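Local coordinates for Ice-binding protein isoform1a (Antarctomyces psychrotrophicus, PDB 7BWX) that probably binds ice crystals, at water molecules of the prism planes, with a right-handed beta-helix flanked by a long helix, at residues 16-27 against 36-47; 68-76 against 171-179. The protein carries 1 engineered substitution. All blocks are in the same frame, centred on the assembly; numbering follows the deposited sequence.

Contact 1 of 2, residues 16-27 against 36-47; sequences SFGALAPQGVAN and DMGTTGTSITGF
The Phe-17 ring carries CB of Asp-36 over the centre of one face, 3.8 Å from the ring centroid in a CH-pi contact, while Gly-38 N lies at its edge, in plane. The Phe-47 ring lies between CE of Met-37, from its own segment, over the centre of one face and Asn-27 on the other, whose CB is 3.5 Å from CE1 of Phe-47; Val-25 CG1 is at the edge. Both rings belong to neighbouring coils of a right-handed beta-helix, whose strands 19-20 and 36-39 pair in parallel. A beta bulge between Phe-17 and Ala-19 shifts the register by one, and Asp-36 O accepts from Gly-18 N at 2.7 Å and weakly from Ala-19 N. With CG beside the backbone N (chi1 -66°), Asp-36 swings OD2 to Ser-16 OG, which donates at 2.7 Å from above the carboxylate plane; OD1 accepts from the backbone N of Gln-55. An alanine here would lose both carboxylate bonds and is likely to leave these donors without their acceptors. Beyond the loops, the coils pair again, Thr-45 N donating to Val-25 O. Between the ladders, the Thr-39 hydroxyl closes an ST turn, accepting from Gly-41 N and donating to Thr-42 O at 2.6 Å.

Contact 2 of 2, residues 68-76 against 171-179; sequences ADSRTAFVA and GNVIANALI
Helix 68-76 runs across strand 172-175 almost at a right angle, their N-to-C directions 87° apart and their axes 8.7 Å from each other at closest approach. The nearest backbones are those of Phe-74 and Ile-174, so one short length of strand meets one side of the helix. This is the flanking helix of the ice-binding protein fold lying against a face of the right-handed beta-helix.

Ile-174 points at the helix and divides its branches among four residues. Its CD1 reaches CB of Ala-73 at 4.1 Å, while CG2, anti to the backbone N, packs on CB of Phe-74 at 3.9 Å and also touches the carbonyl oxygen of Ser-70 and NH2 of Arg-71. The Phe-74 ring continues along the strand, with Ile-174 O at its edge in the ring plane, 3.5 Å from CD1 of Phe-74. Farther on, CZ of the ring meets CB of Asn-176 at 3.6 Å, the amide and ring planes being 31° apart.

Arg-71 starts out away from the strand, but bends at chi2 and chi3 bring its guanidinium back. NH1 donates to Ala-175 O at 2.9 Å; the oxygen lies close to the guanidinium plane, whereas the nitrogen stands above the carbonyl plane. NE donates to OG of Ser-70, whose own hydroxyl is bonded to Phe-67 O, and NH2 makes a weak bond to Leu-192 O. A water accepts a hydrogen bond from NH1 and donates to OD1 of Asn-176, passing 3.6 Å above one face of the Phe-74 ring near its rim.

Apolar contact thus does the work beneath the helix, while at its flank several bonds fix the rotation of the guanidinium and probably offset part of its positive charge with the dipoles of carbonyl, hydroxyl and water oxygens.

Overall arrangement
The two contacts show how one solenoid is held both between its coils and against its helix. Contact 1 closes first along the chain and joins successive coils through strands 19-20 and 36-39; contact 2 follows, tying helix 61-79 to strand 172-175, a partner 95 residues away from 68-76 at the closest ends. Their centres lie about 14 Å apart, and Leu-20 CD2 packs on Ser-70 CB where they meet. Strand 186-192 pairs with both 19-20 and 172-175, which places N-terminal and late coils side by side. The same helix touches contact 1 through Phe-17, Pro-22 and Thr-40, so it spans both regions of the beta-helix.

Contact 1 of 2, residues 16-27 against 36-47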
# COMPACT_ATOMS: atom_id res chain seq x y z
N SER A 16 -3.82 -6.72 -9.76
CA SER A 16 -4.60 -7.82 -9.15
C SER A 16 -3.97 -8.36 -7.86
O SER A 16 -4.59 -9.26 -7.21
CB SER A 16 -4.79 -8.88 -10.17
OG SER A 16 -3.55 -9.53 -10.47
N PHE A 17 -2.81 -7.84 -7.45
CA PHE A 17 -2.04 -8.40 -6.30
C PHE A 17 -2.42 -7.73 -4.99
O PHE A 17 -2.40 -6.49 -4.93
CB PHE A 17 -0.52 -8.29 -6.55
CG PHE A 17 -0.02 -9.32 -7.54
CD1 PHE A 17 -0.23 -9.16 -8.91
CD2 PHE A 17 0.57 -10.48 -7.08
CE1 PHE A 17 0.17 -10.14 -9.80
CE2 PHE A 17 1.00 -11.44 -7.98
CZ PHE A 17 0.80 -11.28 -9.33
N GLY A 18 -2.67 -8.53 -3.96
CA GLY A 18 -2.77 -8.03 -2.58
C GLY A 18 -1.41 -7.89 -1.93
O GLY A 18 -1.26 -7.00 -1.09
N ALA A 19 -0.48 -8.77 -2.29
CA ALA A 19 0.90 -8.77 -1.76
C ALA A 19 1.82 -9.22 -2.91
O ALA A 19 1.61 -10.30 -3.53
CB ALA A 19 1.03 -9.66 -0.57
N LEU A 20 2.81 -8.39 -3.16
CA LEU A 20 3.83 -8.66 -4.19
C LEU A 20 5.18 -8.23 -3.63
O LEU A 20 5.30 -7.09 -3.11
CB LEU A 20 3.46 -7.89 -5.45
CG LEU A 20 4.44 -8.02 -6.59
CD1 LEU A 20 4.43 -9.43 -7.11
CD2 LEU A 20 4.06 -6.99 -7.66
N ALA A 21 6.12 -9.15 -3.57
CA ALA A 21 7.44 -8.83 -3.00
C ALA A 21 8.45 -9.73 -3.65
O ALA A 21 8.32 -10.94 -3.59
CB ALA A 21 7.43 -9.03 -1.53
N PRO A 22 9.52 -9.14 -4.20
CA PRO A 22 10.49 -9.96 -4.90
C PRO A 22 11.16 -10.97 -3.96
O PRO A 22 11.32 -12.15 -4.34
CB PRO A 22 11.47 -8.95 -5.46
CG PRO A 22 11.25 -7.68 -4.66
CD PRO A 22 9.80 -7.70 -4.23
N GLN A 23 11.52 -10.53 -2.76
CA GLN A 23 12.31 -11.36 -1.83
C GLN A 23 11.43 -12.01 -0.76
O GLN A 23 11.96 -12.35 0.33
CB GLN A 23 13.47 -10.54 -1.26
CG GLN A 23 14.43 -9.94 -2.29
CD GLN A 23 14.77 -10.76 -3.51
OE1 GLN A 23 15.05 -11.97 -3.46
NE2 GLN A 23 14.78 -10.07 -4.64
N GLY A 24 10.15 -12.23 -1.05
CA GLY A 24 9.35 -13.20 -0.31
C GLY A 24 8.24 -12.54 0.52
O GLY A 24 8.28 -11.31 0.75
N VAL A 25 7.29 -13.35 0.94
CA VAL A 25 6.21 -12.97 1.88
C VAL A 25 6.32 -13.94 3.05
O VAL A 25 6.40 -15.17 2.81
CB VAL A 25 4.83 -13.04 1.22
CG1 VAL A 25 3.77 -12.62 2.21
CG2 VAL A 25 4.72 -12.21 -0.03
N ALA A 26 6.48 -13.41 4.24
CA ALA A 26 6.64 -14.19 5.47
C ALA A 26 5.42 -13.89 6.34
O ALA A 26 5.32 -12.75 6.78
CB ALA A 26 7.92 -13.83 6.20
N ASN A 27 4.58 -14.88 6.59
CA ASN A 27 3.30 -14.72 7.32
C ASN A 27 3.35 -15.46 8.65
O ASN A 27 3.77 -16.63 8.69
CB ASN A 27 2.12 -15.23 6.49
CG ASN A 27 0.82 -15.13 7.24
OD1 ASN A 27 0.23 -16.15 7.72
ND2 ASN A 27 0.45 -13.90 7.50
N ASP A 36 -4.27 -11.62 -5.54
CA ASP A 36 -3.15 -12.46 -5.99
C ASP A 36 -1.97 -12.21 -5.06
O ASP A 36 -1.92 -11.14 -4.38
CB ASP A 36 -2.81 -12.15 -7.43
CG ASP A 36 -3.90 -12.50 -8.44
OD1 ASP A 36 -4.82 -13.25 -8.09
OD2 ASP A 36 -3.78 -12.02 -9.58
N MET A 37 -1.05 -13.16 -5.00
CA MET A 37 0.19 -13.02 -4.22
C MET A 37 1.34 -13.51 -5.08
O MET A 37 1.16 -14.49 -5.85
CB MET A 37 0.16 -13.80 -2.91
CG MET A 37 1.40 -13.59 -2.07
SD MET A 37 1.05 -14.02 -0.35
CE MET A 37 0.71 -15.76 -0.54
N GLY A 38 2.46 -12.79 -5.03
CA GLY A 38 3.60 -13.25 -5.81
C GLY A 38 4.93 -12.77 -5.29
O GLY A 38 5.01 -11.82 -4.51
N THR A 39 5.96 -13.41 -5.82
CA THR A 39 7.36 -13.06 -5.61
C THR A 39 8.09 -13.27 -6.94
O THR A 39 7.50 -13.87 -7.84
CB THR A 39 7.99 -13.98 -4.56
OG1 THR A 39 8.24 -15.27 -5.14
CG2 THR A 39 7.12 -14.19 -3.35
N THR A 40 9.35 -12.89 -7.01
CA THR A 40 10.18 -13.11 -8.20
C THR A 40 11.03 -14.37 -8.02
O THR A 40 12.04 -14.50 -8.74
CB THR A 40 10.95 -11.83 -8.53
OG1 THR A 40 11.73 -11.41 -7.41
CG2 THR A 40 10.01 -10.72 -8.93
N GLY A 41 10.59 -15.34 -7.23
CA GLY A 41 11.35 -16.61 -7.07
C GLY A 41 11.48 -17.03 -5.61
O GLY A 41 11.52 -18.24 -5.33
N THR A 42 11.58 -16.10 -4.69
CA THR A 42 11.66 -16.43 -3.25
C THR A 42 10.37 -17.15 -2.82
O THR A 42 9.27 -16.73 -3.20
CB THR A 42 11.88 -15.14 -2.46
OG1 THR A 42 13.05 -14.51 -2.99
CG2 THR A 42 11.98 -15.39 -0.98
N SER A 43 10.50 -18.18 -2.00
CA SER A 43 9.38 -18.96 -1.45
C SER A 43 8.61 -18.10 -0.45
O SER A 43 9.18 -17.10 0.08
CB SER A 43 9.88 -20.23 -0.82
OG SER A 43 10.54 -19.89 0.38
N ILE A 44 7.33 -18.37 -0.31
CA ILE A 44 6.49 -17.69 0.72
C ILE A 44 6.48 -18.61 1.93
O ILE A 44 6.57 -19.83 1.72
CB ILE A 44 5.09 -17.40 0.17
CG1 ILE A 44 4.36 -18.70 -0.16
CG2 ILE A 44 5.22 -16.51 -1.06
CD1 ILE A 44 2.86 -18.57 -0.30
N THR A 45 6.31 -18.09 3.13
CA THR A 45 6.19 -18.96 4.32
C THR A 45 4.98 -18.51 5.12
O THR A 45 4.61 -17.31 5.03
CB THR A 45 7.43 -18.91 5.22
OG1 THR A 45 7.69 -17.55 5.60
CG2 THR A 45 8.65 -19.30 4.45
N GLY A 46 4.36 -19.46 5.81
CA GLY A 46 3.21 -19.16 6.70
C GLY A 46 1.86 -19.23 6.02
O GLY A 46 0.88 -18.75 6.60
N PHE A 47 1.78 -19.92 4.88
CA PHE A 47 0.53 -20.25 4.19
C PHE A 47 0.47 -21.76 4.01
O PHE A 47 1.07 -22.26 3.07
CB PHE A 47 0.46 -19.53 2.85
CG PHE A 47 0.49 -18.02 2.94
CD1 PHE A 47 1.69 -17.35 3.05
CD2 PHE A 47 -0.70 -17.29 2.89
CE1 PHE A 47 1.71 -15.96 3.13
CE2 PHE A 47 -0.67 -15.90 2.98
CZ PHE A 47 0.54 -15.25 3.13
O HOH W 1 13.24 -13.77 -5.80

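Contact 2 of 2, residues 68-76 against 171-179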
# COMPACT_ATOMS: atom_id res chain seq x y z
N ALA A 68 7.87 -5.69 -12.32
CA ALA A 68 8.38 -4.60 -13.18
C ALA A 68 7.35 -3.46 -13.17
O ALA A 68 7.71 -2.31 -12.98
CB ALA A 68 8.56 -5.09 -14.58
N ASP A 69 6.07 -3.79 -13.34
CA ASP A 69 4.99 -2.77 -13.39
C ASP A 69 4.92 -2.03 -12.05
O ASP A 69 4.68 -0.81 -12.07
CB ASP A 69 3.66 -3.38 -13.80
CG ASP A 69 3.62 -3.84 -15.28
OD1 ASP A 69 4.59 -3.51 -16.09
OD2 ASP A 69 2.63 -4.53 -15.65
N SER A 70 5.11 -2.72 -10.93
CA SER A 70 5.06 -2.10 -9.58
C SER A 70 6.19 -1.08 -9.49
O SER A 70 5.99 0.02 -8.94
CB SER A 70 5.10 -3.10 -8.47
OG SER A 70 6.39 -3.64 -8.24
N ARG A 71 7.36 -1.41 -10.01
CA ARG A 71 8.51 -0.49 -9.92
C ARG A 71 8.33 0.67 -10.89
O ARG A 71 8.71 1.80 -10.52
CB ARG A 71 9.82 -1.24 -10.17
CG ARG A 71 10.11 -2.32 -9.14
CD ARG A 71 10.08 -1.82 -7.70
NE ARG A 71 8.76 -2.05 -7.08
CZ ARG A 71 8.44 -1.61 -5.86
NH1 ARG A 71 9.28 -0.88 -5.18
NH2 ARG A 71 7.27 -1.93 -5.33
N THR A 72 7.77 0.44 -12.06
CA THR A 72 7.45 1.50 -13.04
C THR A 72 6.51 2.53 -12.36
O THR A 72 6.69 3.77 -12.49
CB THR A 72 6.84 0.90 -14.30
OG1 THR A 72 7.77 -0.04 -14.88
CG2 THR A 72 6.44 1.96 -15.31
N ALA A 73 5.51 2.04 -11.65
CA ALA A 73 4.54 2.90 -10.93
C ALA A 73 5.27 3.64 -9.81
O ALA A 73 4.96 4.82 -9.60
CB ALA A 73 3.38 2.06 -10.43
N PHE A 74 6.17 2.97 -9.07
CA PHE A 74 6.95 3.63 -7.99
C PHE A 74 7.69 4.83 -8.57
O PHE A 74 7.65 5.95 -8.00
CB PHE A 74 7.91 2.65 -7.33
CG PHE A 74 8.67 3.23 -6.18
CD1 PHE A 74 8.10 3.32 -4.92
CD2 PHE A 74 9.93 3.76 -6.38
CE1 PHE A 74 8.80 3.90 -3.88
CE2 PHE A 74 10.64 4.29 -5.32
CZ PHE A 74 10.06 4.39 -4.08
N VAL A 75 8.41 4.60 -9.65
CA VAL A 75 9.26 5.63 -10.30
C VAL A 75 8.35 6.78 -10.77
O VAL A 75 8.69 7.96 -10.50
CB VAL A 75 10.10 5.04 -11.43
CG1 VAL A 75 10.74 6.14 -12.28
CG2 VAL A 75 11.16 4.11 -10.86
N ALA A 76 7.22 6.46 -11.40
CA ALA A 76 6.28 7.49 -11.92
C ALA A 76 5.70 8.29 -10.74
O ALA A 76 5.60 9.51 -10.81
CB ALA A 76 5.19 6.83 -12.74
N GLY A 171 -5.81 2.00 0.19
CA GLY A 171 -4.95 2.42 -0.91
C GLY A 171 -3.84 1.43 -1.26
O GLY A 171 -3.73 0.39 -0.62
N ASN A 172 -3.09 1.78 -2.31
CA ASN A 172 -1.97 0.97 -2.87
C ASN A 172 -0.67 1.45 -2.23
O ASN A 172 -0.30 2.61 -2.41
CB ASN A 172 -2.00 1.08 -4.39
CG ASN A 172 -3.31 0.60 -4.98
OD1 ASN A 172 -3.69 -0.55 -4.78
ND2 ASN A 172 -3.98 1.47 -5.72
N VAL A 173 -0.08 0.59 -1.42
CA VAL A 173 1.19 0.85 -0.75
C VAL A 173 2.26 0.33 -1.71
O VAL A 173 2.34 -0.88 -1.89
CB VAL A 173 1.28 0.18 0.61
CG1 VAL A 173 2.62 0.49 1.27
CG2 VAL A 173 0.11 0.57 1.54
N ILE A 174 3.04 1.24 -2.28
CA ILE A 174 4.19 0.93 -3.17
C ILE A 174 5.45 1.39 -2.46
O ILE A 174 5.73 2.58 -2.41
CB ILE A 174 3.99 1.55 -4.54
CG1 ILE A 174 2.55 1.40 -5.02
CG2 ILE A 174 4.99 0.93 -5.49
CD1 ILE A 174 2.32 1.95 -6.43
N ALA A 175 6.08 0.48 -1.76
CA ALA A 175 7.27 0.78 -0.97
C ALA A 175 8.54 0.43 -1.74
O ALA A 175 8.59 -0.61 -2.38
CB ALA A 175 7.22 0.01 0.31
N ASN A 176 9.58 1.22 -1.55
CA ASN A 176 10.91 0.98 -2.16
C ASN A 176 11.52 -0.29 -1.58
O ASN A 176 12.15 -1.04 -2.32
CB ASN A 176 11.81 2.15 -1.89
CG ASN A 176 13.08 2.07 -2.69
OD1 ASN A 176 13.01 2.09 -3.90
ND2 ASN A 176 14.21 1.95 -2.00
N ALA A 177 11.29 -0.55 -0.30
CA ALA A 177 11.89 -1.68 0.43
C ALA A 177 10.79 -2.48 1.15
O ALA A 177 9.94 -3.03 0.47
CB ALA A 177 12.95 -1.14 1.32
N LEU A 178 10.83 -2.57 2.47
CA LEU A 178 10.05 -3.56 3.25
C LEU A 178 8.63 -3.02 3.46
O LEU A 178 8.50 -1.80 3.65
CB LEU A 178 10.70 -3.75 4.61
CG LEU A 178 10.11 -4.87 5.48
CD1 LEU A 178 10.48 -6.21 4.86
CD2 LEU A 178 10.64 -4.79 6.91
N ILE A 179 7.64 -3.93 3.46
CA ILE A 179 6.30 -3.61 4.02
C ILE A 179 6.05 -4.59 5.13
O ILE A 179 6.04 -5.78 4.85
CB ILE A 179 5.17 -3.61 2.99
CG1 ILE A 179 5.43 -2.60 1.89
CG2 ILE A 179 3.82 -3.30 3.66
CD1 ILE A 179 4.47 -2.67 0.74
O HOH W 2 11.64 0.62 -5.76